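Maltose-binding protein MalE1 (PDB 6DTU) binds maltotetraose and probably serves as the solute-binding protein that captures maltose and related maltooligosaccharides for transport into the cell. Local coordinates at residues A[139-142]-A[143-147]; A[153-156]-A[157-161]; A[209-212]-A[213-217]; A[216-220]-A[221-225]; A[231-234]-A[235-238]. All blocks are in the same frame, centred on the assembly; numbering follows the deposited sequence.

Contact 1: residues A[139-142]-A[143-147]; sequences EEFG and GEVRG
A type I' beta turn from Phe141 to Glu144 carries the chain from the end of helix 127-140 toward strand 146-149. Phe141 is the first residue past the helix to leave helical backbone angles. One bond closes the turn: Glu144 N donates to Phe141 O over 3.0 Å. The N-H points almost straight at the oxygen, at 166°, but the donor stands well above the carbonyl plane. Glu144 CG also lies 3.2 Å from Phe141 O. Both corner positions are glycines with positive phi.

Beside the turn the side chains of Phe141 and Val145 lie side by side and point the same way. Val145 CG2 comes obliquely to the ring and is 3.7 Å from Phe141 CG. It touches Phe141 CB and CD1 at nearly the same distance. The valine's chi1 of -176° sets CG1 opposite the backbone N and leaves CG2 to meet the ring. Tyr119 packs on Val145 and meets the Phe141 ring edge-to-face. Further on, Gly147 N is bonded to Asp138 OD1 of helix 127-140.

The turn thus rests on backbone geometry and one amide bond, with Phe141 and Val145 as its apolar side-chain contact. Its tight corner calls for glycine at Gly143, where a side chain would be jammed against the carbonyl oxygen of Gly142.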
# COMPACT_ATOMS: atom_id res chain seq x y z
N GLU A 139 -5.96 -29.18 -6.66
CA GLU A 139 -6.10 -30.59 -7.03
C GLU A 139 -6.53 -30.76 -8.48
O GLU A 139 -5.95 -31.58 -9.21
CB GLU A 139 -7.11 -31.28 -6.11
CG GLU A 139 -7.63 -32.61 -6.67
CD GLU A 139 -8.19 -33.54 -5.62
OE1 GLU A 139 -8.20 -34.77 -5.87
OE2 GLU A 139 -8.68 -33.05 -4.58
N GLU A 140 -7.54 -30.01 -8.91
CA GLU A 140 -8.11 -30.19 -10.24
C GLU A 140 -7.16 -29.74 -11.35
O GLU A 140 -7.19 -30.29 -12.45
CB GLU A 140 -9.45 -29.46 -10.35
CG GLU A 140 -10.56 -30.08 -9.51
CD GLU A 140 -11.88 -29.34 -9.61
OE1 GLU A 140 -11.93 -28.27 -10.27
OE2 GLU A 140 -12.88 -29.82 -9.03
N PHE A 141 -6.31 -28.75 -11.08
CA PHE A 141 -5.36 -28.27 -12.08
C PHE A 141 -3.97 -28.86 -11.95
O PHE A 141 -3.05 -28.40 -12.63
CB PHE A 141 -5.37 -26.74 -12.19
CG PHE A 141 -6.65 -26.21 -12.76
CD1 PHE A 141 -6.83 -26.14 -14.12
CD2 PHE A 141 -7.70 -25.83 -11.93
CE1 PHE A 141 -8.01 -25.67 -14.67
CE2 PHE A 141 -8.89 -25.37 -12.47
CZ PHE A 141 -9.04 -25.28 -13.83
N GLY A 142 -3.80 -29.88 -11.11
CA GLY A 142 -2.56 -30.62 -11.07
C GLY A 142 -1.32 -29.80 -10.80
O GLY A 142 -0.22 -30.21 -11.20
N GLY A 143 -1.46 -28.63 -10.18
CA GLY A 143 -0.32 -27.80 -9.86
C GLY A 143 -0.05 -26.68 -10.85
O GLY A 143 0.81 -25.83 -10.57
N GLU A 144 -0.76 -26.65 -11.99
CA GLU A 144 -0.55 -25.61 -13.00
C GLU A 144 -1.27 -24.31 -12.66
O GLU A 144 -0.96 -23.27 -13.26
CB GLU A 144 -1.03 -26.11 -14.36
CG GLU A 144 -0.69 -27.57 -14.66
CD GLU A 144 -1.10 -28.00 -16.06
OE1 GLU A 144 -1.25 -27.12 -16.93
OE2 GLU A 144 -1.28 -29.22 -16.28
N VAL A 145 -2.24 -24.34 -11.75
CA VAL A 145 -2.95 -23.14 -11.29
C VAL A 145 -2.95 -23.17 -9.78
O VAL A 145 -3.37 -24.16 -9.17
CB VAL A 145 -4.40 -23.10 -11.80
CG1 VAL A 145 -5.08 -21.80 -11.39
CG2 VAL A 145 -4.46 -23.28 -13.32
N ARG A 146 -2.55 -22.06 -9.16
CA ARG A 146 -2.57 -21.96 -7.71
C ARG A 146 -3.95 -21.51 -7.28
O ARG A 146 -4.51 -20.57 -7.85
CB ARG A 146 -1.53 -20.94 -7.25
CG ARG A 146 -0.11 -21.46 -7.11
CD ARG A 146 0.02 -22.41 -5.90
NE ARG A 146 -0.26 -21.69 -4.65
CZ ARG A 146 0.63 -20.98 -3.97
NH1 ARG A 146 1.90 -20.89 -4.37
NH2 ARG A 146 0.26 -20.36 -2.86
N GLY A 147 -4.51 -22.20 -6.28
CA GLY A 147 -5.81 -21.81 -5.76
C GLY A 147 -5.80 -20.46 -5.07
O GLY A 147 -6.73 -19.67 -5.24

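Contact 2: residues A[153-156]-A[157-161]; sequences AEFY and YIAPF. With GLC (alpha-D-glucopyranose), chain C; GLC (alpha-D-glucopyranose), chain B.
Two aromatic residues of the sugar pocket, Tyr156 and Tyr157, meet edge-to-face in the first turn of helix 155-164. Their planes are 73° apart. Tyr156 CD2 points at the centre of the Tyr157 ring, 3.7 Å above its plane. Tyr156 gives one of its own faces to the glucose of chain C, whose C4 sits over the ring centre, a CH-pi stack. Its CD1 side reaches C1 of the glucose in chain B, at 3.7 Å. The torsion chi1 of 179° swings the ring out to the sugars. Cutting Tyr156 back to alanine would probably leave the chain C glucose without its stacking face and the Tyr157 ring without the edge that rests on it.

The polar contacts centre on Glu154, the N-cap residue. Its extended side chain runs alongside Tyr157, and OE2 lies at the edge of that ring, in its plane. Glu154 OE2 accepts from O6 of chain C glucose over 2.8 Å, while OE1 is bonded to Ser151 OG. The carboxylate is therefore held on both oxygens. Tyr157 OH approaches O5 of the same glucose to 3.1 Å.

Backbone bonds start the helix. Glu154 O takes both Tyr157 N and Ile158 N, and Ala159 N donates to Phe155 O over 2.8 Å. The helix is kinked at 160-161, where Pro160 has no N-H to give and Phe161 N bonds to Ile158 O.

Helix 341-352 packs on Phe155 and Ile158, helix 187-201 takes Ile158 and Phe161, and helix 211-219 meets Glu154 and Tyr157.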
# COMPACT_ATOMS: atom_id res chain seq x y z
N ALA A 153 4.84 -13.92 3.94
CA ALA A 153 5.75 -13.54 5.01
C ALA A 153 5.88 -12.03 5.15
O ALA A 153 6.76 -11.56 5.87
CB ALA A 153 7.12 -14.17 4.77
N GLU A 154 5.01 -11.29 4.49
CA GLU A 154 5.10 -9.84 4.43
C GLU A 154 3.97 -9.26 5.28
O GLU A 154 2.79 -9.43 4.95
CB GLU A 154 4.99 -9.39 2.97
CG GLU A 154 5.58 -8.04 2.70
CD GLU A 154 5.64 -7.71 1.21
OE1 GLU A 154 5.55 -8.63 0.35
OE2 GLU A 154 5.80 -6.51 0.89
N PHE A 155 4.33 -8.56 6.35
CA PHE A 155 3.36 -8.09 7.33
C PHE A 155 2.22 -7.29 6.70
O PHE A 155 1.05 -7.42 7.10
CB PHE A 155 4.08 -7.25 8.38
CG PHE A 155 3.18 -6.46 9.30
CD1 PHE A 155 2.16 -7.09 10.01
CD2 PHE A 155 3.40 -5.11 9.52
CE1 PHE A 155 1.35 -6.37 10.86
CE2 PHE A 155 2.59 -4.38 10.38
CZ PHE A 155 1.57 -5.02 11.06
N TYR A 156 2.54 -6.43 5.73
CA TYR A 156 1.50 -5.60 5.12
C TYR A 156 0.34 -6.45 4.58
O TYR A 156 -0.84 -6.07 4.72
CB TYR A 156 2.12 -4.73 4.03
CG TYR A 156 1.12 -3.85 3.31
CD1 TYR A 156 0.82 -2.56 3.76
CD2 TYR A 156 0.46 -4.32 2.18
CE1 TYR A 156 -0.12 -1.76 3.10
CE2 TYR A 156 -0.47 -3.51 1.51
CZ TYR A 156 -0.75 -2.24 1.99
OH TYR A 156 -1.66 -1.48 1.33
N TYR A 157 0.64 -7.62 4.02
CA TYR A 157 -0.38 -8.48 3.43
C TYR A 157 -1.07 -9.40 4.44
O TYR A 157 -2.18 -9.88 4.17
CB TYR A 157 0.21 -9.28 2.26
CG TYR A 157 0.61 -8.35 1.15
CD1 TYR A 157 -0.29 -8.01 0.15
CD2 TYR A 157 1.87 -7.75 1.12
CE1 TYR A 157 0.04 -7.10 -0.84
CE2 TYR A 157 2.21 -6.87 0.13
CZ TYR A 157 1.29 -6.56 -0.85
OH TYR A 157 1.61 -5.67 -1.83
N ILE A 158 -0.43 -9.68 5.58
CA ILE A 158 -1.04 -10.49 6.63
C ILE A 158 -1.78 -9.61 7.65
O ILE A 158 -2.59 -10.12 8.43
CB ILE A 158 0.06 -11.33 7.29
CG1 ILE A 158 0.82 -12.14 6.23
CG2 ILE A 158 -0.50 -12.30 8.36
CD1 ILE A 158 -0.06 -12.98 5.35
N ALA A 159 -1.52 -8.31 7.64
CA ALA A 159 -2.24 -7.40 8.53
C ALA A 159 -3.76 -7.58 8.55
O ALA A 159 -4.33 -7.45 9.64
CB ALA A 159 -1.86 -5.94 8.24
N PRO A 160 -4.46 -7.83 7.44
CA PRO A 160 -5.92 -7.98 7.55
C PRO A 160 -6.31 -9.07 8.54
O PRO A 160 -7.33 -8.91 9.23
CB PRO A 160 -6.37 -8.32 6.12
CG PRO A 160 -5.30 -7.77 5.24
CD PRO A 160 -4.03 -7.94 6.03
N PHE A 161 -5.52 -10.14 8.66
CA PHE A 161 -5.82 -11.21 9.62
C PHE A 161 -5.50 -10.76 11.04
O PHE A 161 -6.27 -11.01 11.98
CB PHE A 161 -5.00 -12.46 9.34
CG PHE A 161 -5.25 -13.11 8.01
CD1 PHE A 161 -6.39 -12.85 7.26
CD2 PHE A 161 -4.31 -14.00 7.50
CE1 PHE A 161 -6.58 -13.47 6.04
CE2 PHE A 161 -4.50 -14.62 6.29
CZ PHE A 161 -5.62 -14.36 5.54
C1 GLC C . 1.85 -1.55 -1.93
C2 GLC C . 1.31 -0.52 -1.01
C3 GLC C . 2.34 -0.05 -0.08
C4 GLC C . 2.92 -1.19 0.72
C5 GLC C . 3.46 -2.33 -0.20
C6 GLC C . 3.78 -3.53 0.52
O2 GLC C . 0.91 0.62 -1.83
O3 GLC C . 1.76 0.88 0.90
O4 GLC C . 4.07 -0.72 1.50
O5 GLC C . 2.33 -2.69 -1.15
O6 GLC C . 4.55 -4.37 -0.32
C1 GLC B . 3.89 -0.61 2.88
C2 GLC B . 4.49 0.66 3.34
C3 GLC B . 5.96 0.71 3.10
C4 GLC B . 6.67 -0.39 3.78
C5 GLC B . 6.11 -1.77 3.33
C6 GLC B . 6.64 -2.83 4.08
O2 GLC B . 3.86 1.76 2.61
O3 GLC B . 6.49 1.99 3.56
O4 GLC B . 8.07 -0.32 3.41
O5 GLC B . 4.56 -1.75 3.55
O6 GLC B . 6.12 -4.04 3.56

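Contact 3: residues A[209-212]-A[213-217]; sequences DNYQ and IMDSM. With GLC (alpha-D-glucopyranose), chain D.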
# COMPACT_ATOMS: atom_id res chain seq x y z
N ASP A 209 6.06 -18.10 -0.97
CA ASP A 209 5.16 -17.15 -1.62
C ASP A 209 5.55 -15.71 -1.27
O ASP A 209 5.78 -15.39 -0.10
CB ASP A 209 3.71 -17.39 -1.20
CG ASP A 209 3.10 -18.61 -1.85
OD1 ASP A 209 3.63 -19.08 -2.88
OD2 ASP A 209 2.05 -19.07 -1.35
N ASN A 210 5.66 -14.87 -2.29
CA ASN A 210 6.00 -13.46 -2.10
C ASN A 210 5.17 -12.61 -3.07
O ASN A 210 4.30 -13.11 -3.80
CB ASN A 210 7.51 -13.18 -2.23
CG ASN A 210 8.06 -13.49 -3.60
OD1 ASN A 210 7.32 -13.63 -4.57
ND2 ASN A 210 9.39 -13.52 -3.72
N TYR A 211 5.46 -11.31 -3.10
CA TYR A 211 4.67 -10.42 -3.95
C TYR A 211 4.81 -10.80 -5.42
O TYR A 211 3.82 -10.88 -6.15
CB TYR A 211 5.05 -8.95 -3.70
CG TYR A 211 4.11 -8.06 -4.49
CD1 TYR A 211 2.87 -7.70 -3.98
CD2 TYR A 211 4.41 -7.68 -5.78
CE1 TYR A 211 1.97 -6.94 -4.72
CE2 TYR A 211 3.50 -6.96 -6.55
CZ TYR A 211 2.28 -6.60 -6.00
OH TYR A 211 1.40 -5.88 -6.76
N GLN A 212 6.05 -10.97 -5.89
CA GLN A 212 6.29 -11.24 -7.30
C GLN A 212 5.59 -12.52 -7.76
O GLN A 212 5.01 -12.56 -8.85
CB GLN A 212 7.79 -11.28 -7.57
CG GLN A 212 8.22 -11.24 -9.03
CD GLN A 212 8.05 -12.57 -9.70
OE1 GLN A 212 8.27 -13.63 -9.10
NE2 GLN A 212 7.65 -12.54 -10.96
N ILE A 213 5.66 -13.59 -6.95
CA ILE A 213 4.97 -14.83 -7.32
C ILE A 213 3.47 -14.59 -7.40
O ILE A 213 2.80 -15.00 -8.35
CB ILE A 213 5.33 -15.96 -6.34
CG1 ILE A 213 6.79 -16.39 -6.52
CG2 ILE A 213 4.34 -17.13 -6.51
CD1 ILE A 213 7.37 -17.20 -5.35
N MET A 214 2.90 -13.91 -6.40
CA MET A 214 1.46 -13.66 -6.41
C MET A 214 1.06 -12.86 -7.64
O MET A 214 0.12 -13.22 -8.37
CB MET A 214 1.08 -12.88 -5.16
CG MET A 214 -0.31 -12.27 -5.29
SD MET A 214 -0.87 -11.33 -3.87
CE MET A 214 0.38 -10.02 -3.77
N ASP A 215 1.76 -11.75 -7.88
CA ASP A 215 1.39 -10.83 -8.93
C ASP A 215 1.55 -11.47 -10.31
O ASP A 215 0.64 -11.39 -11.15
CB ASP A 215 2.30 -9.61 -8.79
CG ASP A 215 1.81 -8.38 -9.54
OD1 ASP A 215 0.59 -8.14 -9.59
OD2 ASP A 215 2.66 -7.64 -10.04
N SER A 216 2.70 -12.11 -10.55
CA SER A 216 2.98 -12.70 -11.85
C SER A 216 2.08 -13.89 -12.15
O SER A 216 1.57 -14.01 -13.26
CB SER A 216 4.45 -13.10 -11.96
OG SER A 216 4.79 -14.10 -11.03
N MET A 217 1.88 -14.80 -11.19
CA MET A 217 0.99 -15.91 -11.47
C MET A 217 -0.43 -15.43 -11.75
O MET A 217 -1.10 -15.93 -12.66
CB MET A 217 1.03 -16.96 -10.36
CG MET A 217 2.40 -17.58 -10.19
SD MET A 217 2.39 -19.01 -9.11
CE MET A 217 1.40 -20.16 -10.07
C1 GLC D . 3.78 -0.87 -6.75
C2 GLC D . 2.81 0.07 -6.17
C3 GLC D . 2.94 0.18 -4.71
C4 GLC D . 2.80 -1.15 -4.06
C5 GLC D . 3.89 -2.12 -4.58
C6 GLC D . 3.71 -3.45 -4.17
O1 GLC D . 5.07 -0.39 -6.58
O2 GLC D . 3.05 1.37 -6.81
O3 GLC D . 1.89 1.10 -4.25
O4 GLC D . 2.94 -1.02 -2.62
O5 GLC D . 3.69 -2.17 -6.10
O6 GLC D . 4.85 -4.21 -4.59
O HOH W 1 2.13 -5.14 -9.16
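Ile213 folds against Asn210, the N-cap residue of helix 211-219. Asn210 OD1 accepts from Ile213 N over 2.9 Å, in an almost straight bond of 172°. The cap's chi1 of 63° brings the amide oxygen back over the open end of the helix. Ile213 CG1 lies 3.4 Å from Asn210 OD1, with CD1 close by.

Tyr211, in the same first turn, reaches into the sugar pocket. O6 of the glucose in chain D sits over the centre of its ring, 3.5 Å above the plane. Met214 CE comes obliquely to the ring and is 3.4 Å from Tyr211 CD1. Asp215 crosses near the CE2 side, with the carboxylate and ring planes 41° apart. A water joins these two polar ends, 2.6 Å from Tyr211 OH and giving a hydrogen to Asp215 OD2. Tyr211 OH is also bonded to Asn228 ND2, and Asp215 OD1 to Tyr236 OH, which helps fix both groups.

Gln212 works mainly through its backbone. Its carbonyl oxygen accepts from Ser216 N and, over 2.7 Å, from Ser216 OG. The two donors come from opposite faces of the carbonyl plane.

The helix lies against the neighbouring strands. Met214 packs on Ile149 of strand 146-149 and on Ile226 and Asn228 of strand 223-228, while Asp209 forms a salt bridge with Arg146.

Contact 4: residues A[216-220]-A[221-225]; sequences SMFRE and GQAAM
Phe218 and Gly221 take part in the Schellman motif that ends helix 211-219 and turns the chain into strand 223-228. Gln222 N donates to Met217 O over 2.8 Å. Inside that bond Gly221 N donates to Phe218 O over 3.1 Å, from well above the carbonyl plane. Gly221 is the C-prime residue. Its positive phi suits a residue without a side chain.

The side chain of Phe218 runs along the strand that follows. Its chi1 of -168° directs the ring across Ala223 toward Ala224. CB starts the chain 4.3 Å from Ala223 CB. Beyond it, Phe218 CD1 is the main point of touch, 3.2 Å from Ala223 O and 4.2 Å from Ala223 CB, an apolar contact. CE1 carries on past that oxygen and comes to 3.9 Å from Ala224 O, which lies at the ring edge, in its plane. On the other side, CD2 meets the ring of Tyr236, and Ile114, Asn116 and Ile241 add to the packing. A serine in place of Phe218 would probably open a gap between Ala223, Ile114 and Tyr236 that the ring now fills.

Ala223 CB also faces Met217 CB. Out at the surface, Glu220 and Gln222 lie side by side and point the same way.

A water finishes the junction. It lies above one face of the Phe218 ring, toward the rim, and gives one hydrogen to Phe218 O at 2.8 Å and the other to Ala223 O at 2.6 Å.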
# COMPACT_ATOMS: atom_id res chain seq x y z
N SER A 216 2.70 -12.11 -10.55
CA SER A 216 2.98 -12.70 -11.85
C SER A 216 2.08 -13.89 -12.15
O SER A 216 1.57 -14.01 -13.26
CB SER A 216 4.45 -13.10 -11.96
OG SER A 216 4.79 -14.10 -11.03
N MET A 217 1.88 -14.80 -11.19
CA MET A 217 0.99 -15.91 -11.47
C MET A 217 -0.43 -15.43 -11.75
O MET A 217 -1.10 -15.93 -12.66
CB MET A 217 1.03 -16.96 -10.36
CG MET A 217 2.40 -17.58 -10.19
SD MET A 217 2.39 -19.01 -9.11
CE MET A 217 1.40 -20.16 -10.07
N PHE A 218 -0.91 -14.44 -11.00
CA PHE A 218 -2.26 -13.97 -11.28
C PHE A 218 -2.35 -13.31 -12.64
O PHE A 218 -3.25 -13.60 -13.43
CB PHE A 218 -2.78 -13.03 -10.19
CG PHE A 218 -4.26 -12.78 -10.30
CD1 PHE A 218 -5.17 -13.66 -9.74
CD2 PHE A 218 -4.73 -11.70 -11.02
CE1 PHE A 218 -6.54 -13.44 -9.86
CE2 PHE A 218 -6.09 -11.47 -11.15
CZ PHE A 218 -7.00 -12.35 -10.56
N ARG A 219 -1.37 -12.46 -12.97
CA ARG A 219 -1.41 -11.77 -14.25
C ARG A 219 -1.33 -12.76 -15.41
O ARG A 219 -1.94 -12.53 -16.46
CB ARG A 219 -0.23 -10.80 -14.31
CG ARG A 219 -0.19 -9.92 -15.54
CD ARG A 219 1.08 -9.08 -15.54
NE ARG A 219 2.24 -9.93 -15.72
CZ ARG A 219 3.25 -10.07 -14.86
NH1 ARG A 219 3.30 -9.38 -13.73
NH2 ARG A 219 4.24 -10.90 -15.16
N GLU A 220 -0.62 -13.87 -15.23
CA GLU A 220 -0.44 -14.85 -16.29
C GLU A 220 -1.51 -15.93 -16.32
O GLU A 220 -1.38 -16.90 -17.07
CB GLU A 220 0.97 -15.44 -16.26
CG GLU A 220 2.07 -14.38 -16.35
CD GLU A 220 3.45 -14.97 -16.23
OE1 GLU A 220 3.57 -16.13 -15.80
OE2 GLU A 220 4.42 -14.25 -16.56
N GLY A 221 -2.59 -15.76 -15.56
CA GLY A 221 -3.69 -16.69 -15.60
C GLY A 221 -3.48 -17.98 -14.84
O GLY A 221 -4.20 -18.96 -15.08
N GLN A 222 -2.52 -17.99 -13.91
CA GLN A 222 -2.13 -19.19 -13.19
C GLN A 222 -2.53 -19.15 -11.72
O GLN A 222 -2.00 -19.93 -10.93
CB GLN A 222 -0.64 -19.46 -13.34
CG GLN A 222 -0.17 -19.60 -14.78
CD GLN A 222 1.34 -19.71 -14.87
OE1 GLN A 222 2.06 -18.82 -14.43
NE2 GLN A 222 1.82 -20.81 -15.42
N ALA A 223 -3.39 -18.21 -11.31
CA ALA A 223 -3.83 -18.13 -9.93
C ALA A 223 -5.30 -17.73 -9.86
O ALA A 223 -5.73 -16.77 -10.49
CB ALA A 223 -2.95 -17.21 -9.07
N ALA A 224 -6.06 -18.48 -9.06
CA ALA A 224 -7.49 -18.25 -9.00
C ALA A 224 -7.84 -17.06 -8.10
O ALA A 224 -8.75 -16.29 -8.42
CB ALA A 224 -8.20 -19.51 -8.54
N MET A 225 -7.16 -16.93 -6.96
CA MET A 225 -7.49 -15.91 -5.97
C MET A 225 -6.21 -15.39 -5.33
O MET A 225 -5.33 -16.18 -4.97
CB MET A 225 -8.31 -16.52 -4.83
CG MET A 225 -9.68 -16.99 -5.29
SD MET A 225 -10.64 -17.83 -4.00
CE MET A 225 -9.67 -19.30 -3.68
O HOH W 2 -5.08 -15.66 -12.79

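Contact 5: residues A[231-234]-A[235-238]; sequences WAIK and AYKD. With GLC (alpha-D-glucopyranose), chain C; GLC (alpha-D-glucopyranose), chain D.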
# COMPACT_ATOMS: atom_id res chain seq x y z
N TRP A 231 -3.36 -1.15 -7.17
CA TRP A 231 -2.21 -0.91 -8.02
C TRP A 231 -1.93 -2.06 -8.97
O TRP A 231 -1.19 -1.88 -9.94
CB TRP A 231 -0.96 -0.71 -7.14
CG TRP A 231 -0.73 -1.83 -6.15
CD1 TRP A 231 -0.11 -3.02 -6.40
CD2 TRP A 231 -1.11 -1.86 -4.77
NE1 TRP A 231 -0.09 -3.79 -5.26
CE2 TRP A 231 -0.70 -3.10 -4.25
CE3 TRP A 231 -1.79 -0.97 -3.93
CZ2 TRP A 231 -0.92 -3.47 -2.91
CZ3 TRP A 231 -2.00 -1.33 -2.60
CH2 TRP A 231 -1.58 -2.58 -2.11
N ALA A 232 -2.48 -3.25 -8.72
CA ALA A 232 -2.15 -4.41 -9.53
C ALA A 232 -3.12 -4.65 -10.68
O ALA A 232 -2.80 -5.44 -11.58
CB ALA A 232 -2.08 -5.65 -8.64
N ILE A 233 -4.26 -3.95 -10.71
CA ILE A 233 -5.40 -4.31 -11.53
C ILE A 233 -5.18 -3.98 -13.00
O ILE A 233 -5.58 -4.75 -13.89
CB ILE A 233 -6.63 -3.60 -10.97
CG1 ILE A 233 -7.08 -4.30 -9.68
CG2 ILE A 233 -7.72 -3.45 -12.03
CD1 ILE A 233 -7.42 -5.71 -9.87
N LYS A 234 -4.59 -2.82 -13.31
CA LYS A 234 -4.42 -2.44 -14.71
C LYS A 234 -3.59 -3.47 -15.45
O LYS A 234 -3.92 -3.85 -16.57
CB LYS A 234 -3.78 -1.06 -14.83
CG LYS A 234 -3.71 -0.61 -16.29
CD LYS A 234 -3.13 0.78 -16.43
CE LYS A 234 -3.37 1.35 -17.83
NZ LYS A 234 -2.85 0.48 -18.92
N ALA A 235 -2.53 -3.97 -14.82
CA ALA A 235 -1.72 -4.98 -15.48
C ALA A 235 -2.51 -6.26 -15.71
O ALA A 235 -2.36 -6.93 -16.74
CB ALA A 235 -0.45 -5.25 -14.66
N TYR A 236 -3.39 -6.62 -14.77
CA TYR A 236 -4.19 -7.83 -14.97
C TYR A 236 -5.19 -7.63 -16.10
O TYR A 236 -5.42 -8.55 -16.91
CB TYR A 236 -4.92 -8.22 -13.67
CG TYR A 236 -4.06 -8.46 -12.46
CD1 TYR A 236 -2.72 -8.83 -12.56
CD2 TYR A 236 -4.60 -8.29 -11.20
CE1 TYR A 236 -1.95 -9.03 -11.42
CE2 TYR A 236 -3.84 -8.50 -10.05
CZ TYR A 236 -2.52 -8.87 -10.17
OH TYR A 236 -1.76 -9.04 -9.03
N LYS A 237 -5.78 -6.45 -16.18
CA LYS A 237 -6.74 -6.16 -17.24
C LYS A 237 -6.06 -6.17 -18.60
O LYS A 237 -6.56 -6.81 -19.54
CB LYS A 237 -7.39 -4.81 -16.93
CG LYS A 237 -8.55 -4.40 -17.83
CD LYS A 237 -8.90 -2.95 -17.56
CE LYS A 237 -10.30 -2.81 -17.00
NZ LYS A 237 -11.34 -3.05 -18.05
N ASP A 238 -4.89 -5.55 -18.71
CA ASP A 238 -4.18 -5.53 -19.99
C ASP A 238 -3.74 -6.93 -20.41
O ASP A 238 -3.61 -7.21 -21.61
CB ASP A 238 -2.99 -4.58 -19.92
CG ASP A 238 -3.41 -3.12 -19.76
OD1 ASP A 238 -4.60 -2.79 -20.00
OD2 ASP A 238 -2.54 -2.29 -19.40
C1 GLC C . 1.85 -1.55 -1.93
C2 GLC C . 1.31 -0.52 -1.01
C3 GLC C . 2.34 -0.05 -0.08
C4 GLC C . 2.92 -1.19 0.72
C5 GLC C . 3.46 -2.33 -0.20
C6 GLC C . 3.78 -3.53 0.52
O2 GLC C . 0.91 0.62 -1.83
O3 GLC C . 1.76 0.88 0.90
O4 GLC C . 4.07 -0.72 1.50
O5 GLC C . 2.33 -2.69 -1.15
O6 GLC C . 4.55 -4.37 -0.32
C1 GLC D . 3.78 -0.87 -6.75
C2 GLC D . 2.81 0.07 -6.17
C3 GLC D . 2.94 0.18 -4.71
C4 GLC D . 2.80 -1.15 -4.06
C5 GLC D . 3.89 -2.12 -4.58
C6 GLC D . 3.71 -3.45 -4.17
O1 GLC D . 5.07 -0.39 -6.58
O2 GLC D . 3.05 1.37 -6.81
O3 GLC D . 1.89 1.10 -4.25
O4 GLC D . 2.94 -1.02 -2.62
O5 GLC D . 3.69 -2.17 -6.10
O6 GLC D . 4.85 -4.21 -4.59
O HOH W 3 -1.10 -2.57 -12.69
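Ala232 and Tyr236 meet where a 3-10 turn through Trp231 and Ala232 runs into helix 233-238. One face of the Tyr236 ring is turned to the Ala232 carbonyl. Ala232 O sits 3.2 Å from the ring plane, over its centre. Ala232 CB reaches the far end of the same ring and is 3.4 Å from Tyr236 OH. Ile233 crosses Tyr236 at about a right angle, and its CD1 touches Tyr236 CD2 obliquely. With chi1 of -57° the ring folds back along the helix toward Ala232. Its hydroxyl is held outside the segment by Asp215 OD1 and Asn228 ND2.

On the exposed side Lys234 and Asp238 pair one helical turn apart. Lys234 NZ gives a hydrogen to Asp238 OD2 over 2.8 Å, as part of a salt bridge. The oxygen uses its syn lone pair. The lysine chain runs extended and bends only at its last torsion, -56°, which turns NZ onto the carboxylate.

Trp231 lies in the sugar pocket. One face of its indole carries two glucoses, a CH-pi stack. C1 of the chain C glucose is offset toward the rim, 3.5 Å from Trp231 CZ2. C4 of the chain D glucose is over the same face.

The backbone bond from Tyr236 N to Ala232 O is weak. Beside it a water bridges the 3-10 turn to the helix, giving a hydrogen to Trp231 O at 2.8 Å and accepting from Ala235 N at 2.9 Å.

How the contacts relate
Contacts 2, 3 and 5 supply aromatic residues to the maltotetraose pocket and touch one another there. Tyr157 OH of contact 2 lies 3.2 Å from Tyr211 CE1 of contact 3 and 3.5 Å from Trp231 CZ2 of contact 5. Contacts 3 and 5 are also joined by a polar pair, Asp215 OD1 and Tyr236 OH, 2.6 Å apart. Contacts 3 and 4 follow on along helix 211-219 and share Ser216 and Met217, their centres about 8 Å apart. Contact 4 packs on contact 5 through Phe218 and Tyr236. Contact 1 is farthest out, its centre about 24 Å from that of contact 2. It meets contact 4 across neighbouring strands, with Arg146 N 2.8 Å from Gln222 O.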